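Local coordinates for protein C-type lectin domain family 4, member a4 (Mus musculus, PDB 3VYK) that binds N-glycans through a calcium-dependent C-type lectin domain and probably serves as an inhibitory pattern-recognition receptor on mouse dendritic cells, at residues A[8-17]-A[46-55]; A[17-28]-A[60-68]. One frame throughout, in Å; residues are numbered along the deposited sequence.

Contact 1: A[8-17]-A[46-55]; sequences KPFVSHCYFI and AEQDFITSNL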
loop_
_atom_site.group_PDB
_atom_site.type_symbol
_atom_site.label_atom_id
_atom_site.label_comp_id
_atom_site.label_asym_id
_atom_site.label_seq_id
_atom_site.Cartn_x
_atom_site.Cartn_y
_atom_site.Cartn_z
ATOM N N LYS A 8 12.741 -1.346 7.273
ATOM C CA LYS A 8 12.534 -0.338 8.322
ATOM C C LYS A 8 11.551 -0.828 9.387
ATOM O O LYS A 8 10.465 -1.307 9.050
ATOM C CB LYS A 8 12.011 0.975 7.717
ATOM C CG LYS A 8 12.965 1.712 6.773
ATOM C CD LYS A 8 14.078 2.411 7.540
ATOM C CE LYS A 8 14.829 3.408 6.674
ATOM N NZ LYS A 8 14.249 4.778 6.710
ATOM N N PRO A 9 11.920 -0.720 10.676
ATOM C CA PRO A 9 11.020 -1.163 11.736
ATOM C C PRO A 9 9.997 -0.116 12.122
ATOM O O PRO A 9 10.287 1.078 12.131
ATOM C CB PRO A 9 11.964 -1.409 12.911
ATOM C CG PRO A 9 13.054 -0.413 12.702
ATOM C CD PRO A 9 13.225 -0.284 11.212
ATOM N N PHE A 10 8.802 -0.584 12.464
ATOM C CA PHE A 10 7.804 0.286 13.061
ATOM C C PHE A 10 6.966 -0.573 13.973
ATOM O O PHE A 10 6.111 -1.346 13.516
ATOM C CB PHE A 10 6.964 1.007 11.994
ATOM C CG PHE A 10 5.958 1.973 12.557
ATOM C CD1 PHE A 10 6.364 3.173 13.138
ATOM C CD2 PHE A 10 4.595 1.700 12.485
ATOM C CE1 PHE A 10 5.429 4.071 13.647
ATOM C CE2 PHE A 10 3.661 2.592 12.999
ATOM C CZ PHE A 10 4.078 3.778 13.575
ATOM N N VAL A 11 7.245 -0.424 15.269
ATOM C CA VAL A 11 6.585 -1.173 16.354
ATOM C C VAL A 11 6.713 -2.685 16.118
ATOM O O VAL A 11 7.811 -3.214 16.230
ATOM C CB VAL A 11 5.147 -0.673 16.655
ATOM C CG1 VAL A 11 4.661 -1.200 18.000
ATOM C CG2 VAL A 11 5.114 0.851 16.686
ATOM N N SER A 12 5.623 -3.360 15.757
ATOM C CA SER A 12 5.632 -4.817 15.627
ATOM C C SER A 12 5.959 -5.327 14.223
ATOM O O SER A 12 6.039 -6.535 14.024
ATOM C CB SER A 12 4.281 -5.384 16.064
ATOM O OG SER A 12 3.232 -4.865 15.266
ATOM N N HIS A 13 6.153 -4.425 13.260
ATOM C CA HIS A 13 6.379 -4.827 11.869
ATOM C C HIS A 13 7.658 -4.297 11.266
ATOM O O HIS A 13 8.266 -3.334 11.766
ATOM C CB HIS A 13 5.224 -4.376 10.980
ATOM C CG HIS A 13 3.916 -5.057 11.269
ATOM N ND1 HIS A 13 2.996 -4.528 12.102
ATOM C CD2 HIS A 13 3.380 -6.250 10.792
ATOM C CE1 HIS A 13 1.923 -5.345 12.160
ATOM N NE2 HIS A 13 2.163 -6.402 11.363
ATOM N N CYS A 14 8.068 -4.944 10.175
ATOM C CA CYS A 14 9.148 -4.488 9.300
ATOM C C CYS A 14 8.578 -4.131 7.934
ATOM O O CYS A 14 7.701 -4.833 7.409
ATOM C CB CYS A 14 10.194 -5.591 9.109
ATOM S SG CYS A 14 10.952 -6.176 10.638
ATOM N N TYR A 15 9.112 -3.059 7.353
ATOM C CA TYR A 15 8.611 -2.512 6.085
ATOM C C TYR A 15 9.715 -2.438 5.041
ATOM O O TYR A 15 10.842 -2.069 5.340
ATOM C CB TYR A 15 7.996 -1.128 6.325
ATOM C CG TYR A 15 6.811 -1.188 7.252
ATOM C CD1 TYR A 15 5.520 -1.218 6.751
ATOM C CD2 TYR A 15 6.983 -1.242 8.640
ATOM C CE1 TYR A 15 4.425 -1.295 7.599
ATOM C CE2 TYR A 15 5.903 -1.332 9.494
ATOM C CZ TYR A 15 4.622 -1.342 8.976
ATOM O OH TYR A 15 3.541 -1.429 9.821
ATOM N N PHE A 16 9.373 -2.783 3.805
ATOM C CA PHE A 16 10.328 -2.717 2.701
ATOM C C PHE A 16 9.726 -1.875 1.593
ATOM O O PHE A 16 8.599 -2.131 1.152
ATOM C CB PHE A 16 10.650 -4.116 2.172
ATOM C CG PHE A 16 11.765 -4.136 1.162
ATOM C CD1 PHE A 16 13.090 -4.099 1.571
ATOM C CD2 PHE A 16 11.484 -4.185 -0.200
ATOM C CE1 PHE A 16 14.121 -4.111 0.640
ATOM C CE2 PHE A 16 12.509 -4.197 -1.140
ATOM C CZ PHE A 16 13.827 -4.156 -0.717
ATOM N N ILE A 17 10.479 -0.873 1.151
ATOM C CA ILE A 17 10.036 0.021 0.097
ATOM C C ILE A 17 10.615 -0.493 -1.210
ATOM O O ILE A 17 11.828 -0.430 -1.428
ATOM C CB ILE A 17 10.484 1.481 0.351
ATOM C CG1 ILE A 17 10.179 1.921 1.796
ATOM C CG2 ILE A 17 9.899 2.413 -0.710
ATOM C CD1 ILE A 17 8.710 1.904 2.194
ATOM N N ALA A 46 -0.746 6.715 12.258
ATOM C CA ALA A 46 0.659 6.515 12.612
ATOM C C ALA A 46 1.360 5.651 11.578
ATOM O O ALA A 46 2.430 6.010 11.121
ATOM C CB ALA A 46 0.800 5.912 14.003
ATOM N N GLU A 47 0.745 4.528 11.207
ATOM C CA GLU A 47 1.311 3.671 10.164
ATOM C C GLU A 47 1.382 4.388 8.819
ATOM O O GLU A 47 2.421 4.349 8.164
ATOM C CB GLU A 47 0.506 2.389 10.005
ATOM C CG GLU A 47 0.574 1.449 11.192
ATOM C CD GLU A 47 -0.591 0.500 11.180
ATOM O OE1 GLU A 47 -0.735 -0.238 10.192
ATOM O OE2 GLU A 47 -1.385 0.529 12.151
ATOM N N GLN A 48 0.277 5.022 8.411
ATOM C CA GLN A 48 0.251 5.806 7.169
ATOM C C GLN A 48 1.395 6.830 7.112
ATOM O O GLN A 48 2.144 6.862 6.143
ATOM C CB GLN A 48 -1.103 6.508 7.009
ATOM C CG GLN A 48 -1.172 7.474 5.832
ATOM C CD GLN A 48 -1.352 6.787 4.495
ATOM O OE1 GLN A 48 -1.507 5.569 4.417
ATOM N NE2 GLN A 48 -1.330 7.585 3.429
ATOM N N ASP A 49 1.541 7.641 8.167
ATOM C CA ASP A 49 2.575 8.676 8.201
ATOM C C ASP A 49 4.000 8.100 8.273
ATOM O O ASP A 49 4.935 8.664 7.695
ATOM C CB ASP A 49 2.337 9.637 9.371
ATOM C CG ASP A 49 1.153 10.565 9.155
ATOM O OD1 ASP A 49 0.666 10.696 8.019
ATOM O OD2 ASP A 49 0.696 11.184 10.131
ATOM N N PHE A 50 4.164 6.979 8.973
ATOM C CA PHE A 50 5.445 6.278 8.966
ATOM C C PHE A 50 5.793 5.849 7.537
ATOM O O PHE A 50 6.907 6.068 7.067
ATOM C CB PHE A 50 5.458 5.065 9.908
ATOM C CG PHE A 50 6.688 4.208 9.738
ATOM C CD1 PHE A 50 6.675 3.083 8.903
ATOM C CD2 PHE A 50 7.882 4.560 10.375
ATOM C CE1 PHE A 50 7.821 2.322 8.731
ATOM C CE2 PHE A 50 9.014 3.803 10.205
ATOM C CZ PHE A 50 8.992 2.691 9.376
ATOM N N ILE A 51 4.832 5.232 6.858
ATOM C CA ILE A 51 5.082 4.732 5.513
ATOM C C ILE A 51 5.429 5.877 4.567
ATOM O O ILE A 51 6.456 5.812 3.873
ATOM C CB ILE A 51 3.896 3.904 4.987
ATOM C CG1 ILE A 51 3.783 2.585 5.764
ATOM C CG2 ILE A 51 4.040 3.640 3.487
ATOM C CD1 ILE A 51 2.403 1.967 5.717
ATOM N N THR A 52 4.628 6.938 4.558
ATOM C CA THR A 52 4.883 8.016 3.591
ATOM C C THR A 52 6.202 8.760 3.823
ATOM O O THR A 52 6.799 9.262 2.877
ATOM C CB THR A 52 3.707 9.002 3.457
ATOM O OG1 THR A 52 3.525 9.718 4.684
ATOM C CG2 THR A 52 2.437 8.266 3.075
ATOM N N SER A 53 6.666 8.803 5.070
ATOM C CA SER A 53 7.968 9.404 5.372
ATOM C C SER A 53 9.108 8.718 4.615
ATOM O O SER A 53 10.157 9.326 4.387
ATOM C CB SER A 53 8.236 9.379 6.887
ATOM O OG SER A 53 8.759 8.138 7.306
ATOM N N ASN A 54 8.886 7.458 4.244
ATOM C CA ASN A 54 9.876 6.613 3.582
ATOM C C ASN A 54 9.758 6.552 2.052
ATOM O O ASN A 54 10.497 5.806 1.407
ATOM C CB ASN A 54 9.797 5.199 4.164
ATOM C CG ASN A 54 10.407 5.107 5.546
ATOM O OD1 ASN A 54 9.706 5.138 6.561
ATOM N ND2 ASN A 54 11.725 5.000 5.593
ATOM N N LEU A 55 8.842 7.331 1.480
ATOM C CA LEU A 55 8.522 7.228 0.050
ATOM C C LEU A 55 9.043 8.382 -0.796
ATOM O O LEU A 55 9.205 9.505 -0.315
ATOM C CB LEU A 55 7.005 7.130 -0.140
ATOM C CG LEU A 55 6.248 6.014 0.573
ATOM C CD1 LEU A 55 4.776 6.123 0.224
ATOM C CD2 LEU A 55 6.788 4.628 0.244
HETATM O O HOH W 1 1.204 -1.057 8.490
#

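Contact 2: A[17-28]-A[60-68]; sequences ILNDSKASWNES and GYFIGLLDA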
loop_
_atom_site.group_PDB
_atom_site.type_symbol
_atom_site.label_atom_id
_atom_site.label_comp_id
_atom_site.label_asym_id
_atom_site.label_seq_id
_atom_site.Cartn_x
_atom_site.Cartn_y
_atom_site.Cartn_z
ATOM N N ILE A 17 10.479 -0.873 1.151
ATOM C CA ILE A 17 10.036 0.021 0.097
ATOM C C ILE A 17 10.615 -0.493 -1.210
ATOM O O ILE A 17 11.828 -0.430 -1.428
ATOM C CB ILE A 17 10.484 1.481 0.351
ATOM C CG1 ILE A 17 10.179 1.921 1.796
ATOM C CG2 ILE A 17 9.899 2.413 -0.710
ATOM C CD1 ILE A 17 8.710 1.904 2.194
ATOM N N LEU A 18 9.745 -1.032 -2.058
ATOM C CA LEU A 18 10.165 -1.665 -3.301
ATOM C C LEU A 18 10.302 -0.592 -4.376
ATOM O O LEU A 18 9.337 -0.270 -5.084
ATOM C CB LEU A 18 9.160 -2.753 -3.700
ATOM C CG LEU A 18 9.681 -4.003 -4.403
ATOM C CD1 LEU A 18 8.630 -5.101 -4.373
ATOM C CD2 LEU A 18 10.098 -3.685 -5.830
ATOM N N ASN A 19 11.512 -0.038 -4.465
ATOM C CA ASN A 19 11.850 1.094 -5.325
ATOM C C ASN A 19 12.602 0.701 -6.600
ATOM O O ASN A 19 12.663 1.494 -7.537
ATOM C CB ASN A 19 12.740 2.089 -4.565
ATOM C CG ASN A 19 11.960 3.043 -3.680
ATOM O OD1 ASN A 19 12.465 3.483 -2.646
ATOM N ND2 ASN A 19 10.744 3.392 -4.091
ATOM N N ASP A 20 13.189 -0.494 -6.623
ATOM C CA ASP A 20 14.168 -0.840 -7.674
ATOM C C ASP A 20 13.533 -1.225 -9.013
ATOM O O ASP A 20 14.216 -1.292 -10.044
ATOM C CB ASP A 20 15.176 -1.901 -7.185
ATOM C CG ASP A 20 14.624 -3.329 -7.208
ATOM O OD1 ASP A 20 13.468 -3.560 -7.632
ATOM O OD2 ASP A 20 15.376 -4.243 -6.800
ATOM N N SER A 21 12.226 -1.467 -8.985
ATOM C CA SER A 21 11.474 -1.843 -10.178
ATOM C C SER A 21 9.985 -1.607 -9.958
ATOM O O SER A 21 9.538 -1.401 -8.824
ATOM C CB SER A 21 11.728 -3.312 -10.536
ATOM O OG SER A 21 11.440 -4.165 -9.444
ATOM N N LYS A 22 9.234 -1.622 -11.055
ATOM C CA LYS A 22 7.779 -1.508 -11.012
ATOM C C LYS A 22 7.140 -2.804 -11.488
ATOM O O LYS A 22 7.745 -3.579 -12.238
ATOM C CB LYS A 22 7.296 -0.335 -11.862
ATOM C CG LYS A 22 7.762 1.030 -11.384
ATOM C CD LYS A 22 7.260 2.119 -12.314
ATOM C CE LYS A 22 7.853 3.469 -11.955
ATOM N NZ LYS A 22 7.542 4.478 -13.003
ATOM N N ALA A 23 5.913 -3.039 -11.037
ATOM C CA ALA A 23 5.197 -4.263 -11.356
ATOM C C ALA A 23 3.716 -4.031 -11.129
ATOM O O ALA A 23 3.334 -3.110 -10.393
ATOM C CB ALA A 23 5.690 -5.410 -10.483
ATOM N N SER A 24 2.892 -4.865 -11.757
ATOM C CA SER A 24 1.454 -4.897 -11.484
ATOM C C SER A 24 1.165 -5.251 -10.024
ATOM O O SER A 24 2.060 -5.653 -9.274
ATOM C CB SER A 24 0.777 -5.929 -12.382
ATOM O OG SER A 24 1.111 -7.244 -11.954
ATOM N N TRP A 25 -0.094 -5.115 -9.618
ATOM C CA TRP A 25 -0.461 -5.472 -8.252
ATOM C C TRP A 25 -0.148 -6.920 -7.944
ATOM O O TRP A 25 0.501 -7.217 -6.940
ATOM C CB TRP A 25 -1.919 -5.143 -7.966
ATOM C CG TRP A 25 -2.249 -5.351 -6.512
ATOM C CD1 TRP A 25 -2.228 -4.404 -5.490
ATOM C CD2 TRP A 25 -2.620 -6.607 -5.868
ATOM N NE1 TRP A 25 -2.574 -4.976 -4.297
ATOM C CE2 TRP A 25 -2.817 -6.298 -4.453
ATOM C CE3 TRP A 25 -2.817 -7.916 -6.310
ATOM C CZ2 TRP A 25 -3.171 -7.271 -3.531
ATOM C CZ3 TRP A 25 -3.181 -8.889 -5.371
ATOM C CH2 TRP A 25 -3.357 -8.570 -4.016
ATOM N N ASN A 26 -0.595 -7.832 -8.806
ATOM C CA ASN A 26 -0.366 -9.260 -8.567
ATOM C C ASN A 26 1.127 -9.618 -8.526
ATOM O O ASN A 26 1.562 -10.365 -7.652
ATOM C CB ASN A 26 -1.154 -10.124 -9.565
ATOM C CG ASN A 26 -2.581 -10.391 -9.104
ATOM O OD1 ASN A 26 -2.822 -11.186 -8.190
ATOM N ND2 ASN A 26 -3.533 -9.735 -9.735
ATOM N N GLU A 27 1.906 -9.048 -9.442
ATOM C CA GLU A 27 3.350 -9.281 -9.466
ATOM C C GLU A 27 4.023 -8.707 -8.213
ATOM O O GLU A 27 4.949 -9.314 -7.672
ATOM C CB GLU A 27 3.979 -8.699 -10.735
ATOM C CG GLU A 27 3.636 -9.443 -12.018
ATOM C CD GLU A 27 3.957 -8.642 -13.273
ATOM O OE1 GLU A 27 4.136 -7.399 -13.195
ATOM O OE2 GLU A 27 4.023 -9.259 -14.359
ATOM N N SER A 28 3.545 -7.549 -7.756
ATOM C CA SER A 28 4.043 -6.918 -6.526
ATOM C C SER A 28 3.782 -7.771 -5.295
ATOM O O SER A 28 4.673 -7.952 -4.455
ATOM C CB SER A 28 3.409 -5.534 -6.342
ATOM O OG SER A 28 3.807 -4.665 -7.381
ATOM N N GLY A 60 4.455 6.089 -7.177
ATOM C CA GLY A 60 3.239 5.519 -6.581
ATOM C C GLY A 60 3.502 4.128 -6.049
ATOM O O GLY A 60 4.278 3.361 -6.628
ATOM N N TYR A 61 2.837 3.781 -4.947
ATOM C CA TYR A 61 3.145 2.539 -4.249
ATOM C C TYR A 61 1.892 1.728 -3.970
ATOM O O TYR A 61 0.997 2.186 -3.252
ATOM C CB TYR A 61 3.864 2.843 -2.921
ATOM C CG TYR A 61 5.168 3.597 -3.094
ATOM C CD1 TYR A 61 6.377 2.919 -3.071
ATOM C CD2 TYR A 61 5.183 4.988 -3.273
ATOM C CE1 TYR A 61 7.582 3.600 -3.237
ATOM C CE2 TYR A 61 6.381 5.679 -3.440
ATOM C CZ TYR A 61 7.573 4.970 -3.414
ATOM O OH TYR A 61 8.782 5.624 -3.572
ATOM N N PHE A 62 1.829 0.516 -4.517
ATOM C CA PHE A 62 0.722 -0.388 -4.228
ATOM C C PHE A 62 0.683 -0.735 -2.750
ATOM O O PHE A 62 1.736 -0.960 -2.117
ATOM C CB PHE A 62 0.841 -1.692 -5.027
ATOM C CG PHE A 62 0.299 -1.608 -6.424
ATOM C CD1 PHE A 62 -1.026 -1.236 -6.655
ATOM C CD2 PHE A 62 1.100 -1.949 -7.503
ATOM C CE1 PHE A 62 -1.543 -1.162 -7.945
ATOM C CE2 PHE A 62 0.589 -1.888 -8.793
ATOM C CZ PHE A 62 -0.726 -1.498 -9.016
ATOM N N ILE A 63 -0.537 -0.784 -2.225
ATOM C CA ILE A 63 -0.793 -1.314 -0.882
ATOM C C ILE A 63 -1.702 -2.527 -0.985
ATOM O O ILE A 63 -2.187 -2.847 -2.075
ATOM C CB ILE A 63 -1.368 -0.231 0.058
ATOM C CG1 ILE A 63 -2.781 0.189 -0.370
ATOM C CG2 ILE A 63 -0.410 0.950 0.119
ATOM C CD1 ILE A 63 -3.471 1.179 0.564
ATOM N N GLY A 64 -1.940 -3.209 0.127
ATOM C CA GLY A 64 -2.701 -4.454 0.113
ATOM C C GLY A 64 -4.208 -4.304 0.229
ATOM O O GLY A 64 -4.844 -5.084 0.933
ATOM N N LEU A 65 -4.773 -3.310 -0.463
ATOM C CA LEU A 65 -6.199 -3.000 -0.376
ATOM C C LEU A 65 -6.837 -3.226 -1.736
ATOM O O LEU A 65 -6.338 -2.722 -2.741
ATOM C CB LEU A 65 -6.394 -1.538 0.064
ATOM C CG LEU A 65 -7.816 -1.127 0.443
ATOM C CD1 LEU A 65 -8.330 -1.921 1.639
ATOM C CD2 LEU A 65 -7.892 0.373 0.714
ATOM N N LEU A 66 -7.940 -3.969 -1.754
ATOM C CA LEU A 66 -8.611 -4.349 -3.005
ATOM C C LEU A 66 -10.109 -4.122 -2.954
ATOM O O LEU A 66 -10.723 -4.313 -1.921
ATOM C CB LEU A 66 -8.383 -5.829 -3.284
ATOM C CG LEU A 66 -6.935 -6.279 -3.436
ATOM C CD1 LEU A 66 -6.879 -7.794 -3.446
ATOM C CD2 LEU A 66 -6.327 -5.707 -4.702
ATOM N N ASP A 67 -10.698 -3.748 -4.083
ATOM C CA ASP A 67 -12.147 -3.633 -4.179
ATOM C C ASP A 67 -12.727 -5.005 -4.510
ATOM O O ASP A 67 -12.644 -5.451 -5.656
ATOM C CB ASP A 67 -12.526 -2.625 -5.266
ATOM C CG ASP A 67 -14.024 -2.420 -5.389
ATOM O OD1 ASP A 67 -14.808 -3.122 -4.713
ATOM O OD2 ASP A 67 -14.424 -1.524 -6.155
ATOM N N ALA A 68 -13.329 -5.655 -3.511
ATOM C CA ALA A 68 -13.883 -6.998 -3.678
ATOM C C ALA A 68 -15.140 -7.022 -4.546
ATOM O O ALA A 68 -15.615 -8.096 -4.933
ATOM C CB ALA A 68 -14.177 -7.619 -2.321
#

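Contact 1: A[8-17]-A[46-55]
Phe10 and Phe50 stack across an aromatic contact near the surface, where the N-terminal beta hairpin of strands 8-10 and 13-19 lies against helix 45-53. The two rings form an offset stack with planes 20° apart and centroids separated by 4.5 Å. They slide past each other in opposite directions, which brings each CB over the other ring: Phe10 CB lies 3.6 Å from the centroid of the Phe50 ring, close to its normal, and Phe50 CB makes the reciprocal CH-pi contact. Both side chains hold CG anti to the backbone N (chi1 -177° in Phe10, 171° in Phe50), which points each ring toward the opposing element. The second face of Phe10 is covered by Val11 CG2, and Glu47 CG meets its edge, 3.8 Å from Phe10 CE2.

Tyr15 completes the cluster, its CD2 3.7 Å from Phe50 CE1 with the planes oblique. A tyrosine suits this place because its ring is buried in the cluster while its OH lies 2.7 Å from a water that donates to Glu47 OE1. The same carboxylate is also bonded to His43 N, through OE1, and to Ser44 OG, through OE2. Farther along, branched Ile17 packs on Leu55, with Ile17 CD1 3.9 Å from Leu55 CD2. The N-terminal hairpin, with Cys14 disulfide-bonded to Cys3, marks the long-form C-type lectin domain; here aromatic side chains seat it on helix 45-53.

Contact 2: A[17-28]-A[60-68]
Trp25, the first residue of helix 25-34, meets Phe62 and Leu66 of strand 61-67 in the buried interior of the C-type lectin fold. The indole turns its edge to the face of Phe62, the planes 85° apart, and CD1 of Trp25 comes 3.6 Å from CD1 of Phe62. Trp25 CB lies over the same phenyl face. Leu66 packs CD2 against the flat of the indole, 3.8 Å from the centroid of the six-membered ring, a CH-pi contact that suits a branched aliphatic side chain. With CG anti to the backbone N (chi1 -173°), the indole extends from the helix start to the strand, where its one polar atom finds an acceptor: Trp25 NE1 donates to Ile63 O over 3.1 Å. This bond satisfies the N-H of a buried ring and helps to fix its rotation.

The next shell holds the helix start. Ser24 is the N-cap, and with Glu27 it forms a capping box: Glu27 N donates to Ser24 OG, and Ser24 N to Glu27 OE1. Ser28 OG, which also touches the Phe62 ring, donates to Ser24 O at 2.8 Å, and Ser28 N reaches that carbonyl from the other face of its plane. Ala23, a small buried residue, sets its carbonyl oxygen at the edge of Phe62. His121, a residue of the glycan pocket, packs edge-to-face with Phe62, whose side chain is about 7 Å from a bound N-acetylglucosamine.

At the other end of the contact, Ile17 CG2 packs on Tyr61 CE1. The hydroxyl of Tyr61 accepts from Asn56 N and also from Asn19, whose ND2 lies 3.0 Å from Tyr61 OH with the oxygen close to the amide plane.

Overall arrangement
Contact 1 is a surface contact that sets the N-terminal hairpin against helix 45-53, whereas contact 2 is buried and joins the following corner and the start of helix 25-34 to strand 61-67. Both draw on strand 13-19 and share Ile17, and they touch where Leu55 CB packs 3.7 Å from Tyr61 CE2. Their segments alternate along the chain. Each is built around aromatic rings, but near the surface these stack in an offset manner and a water joins a tyrosine hydroxyl to a carboxylate, while in the core an edge-to-face pair is accompanied by a direct bond from the indole N-H to a strand carbonyl. Contact 2 also lies nearer the bound glycan.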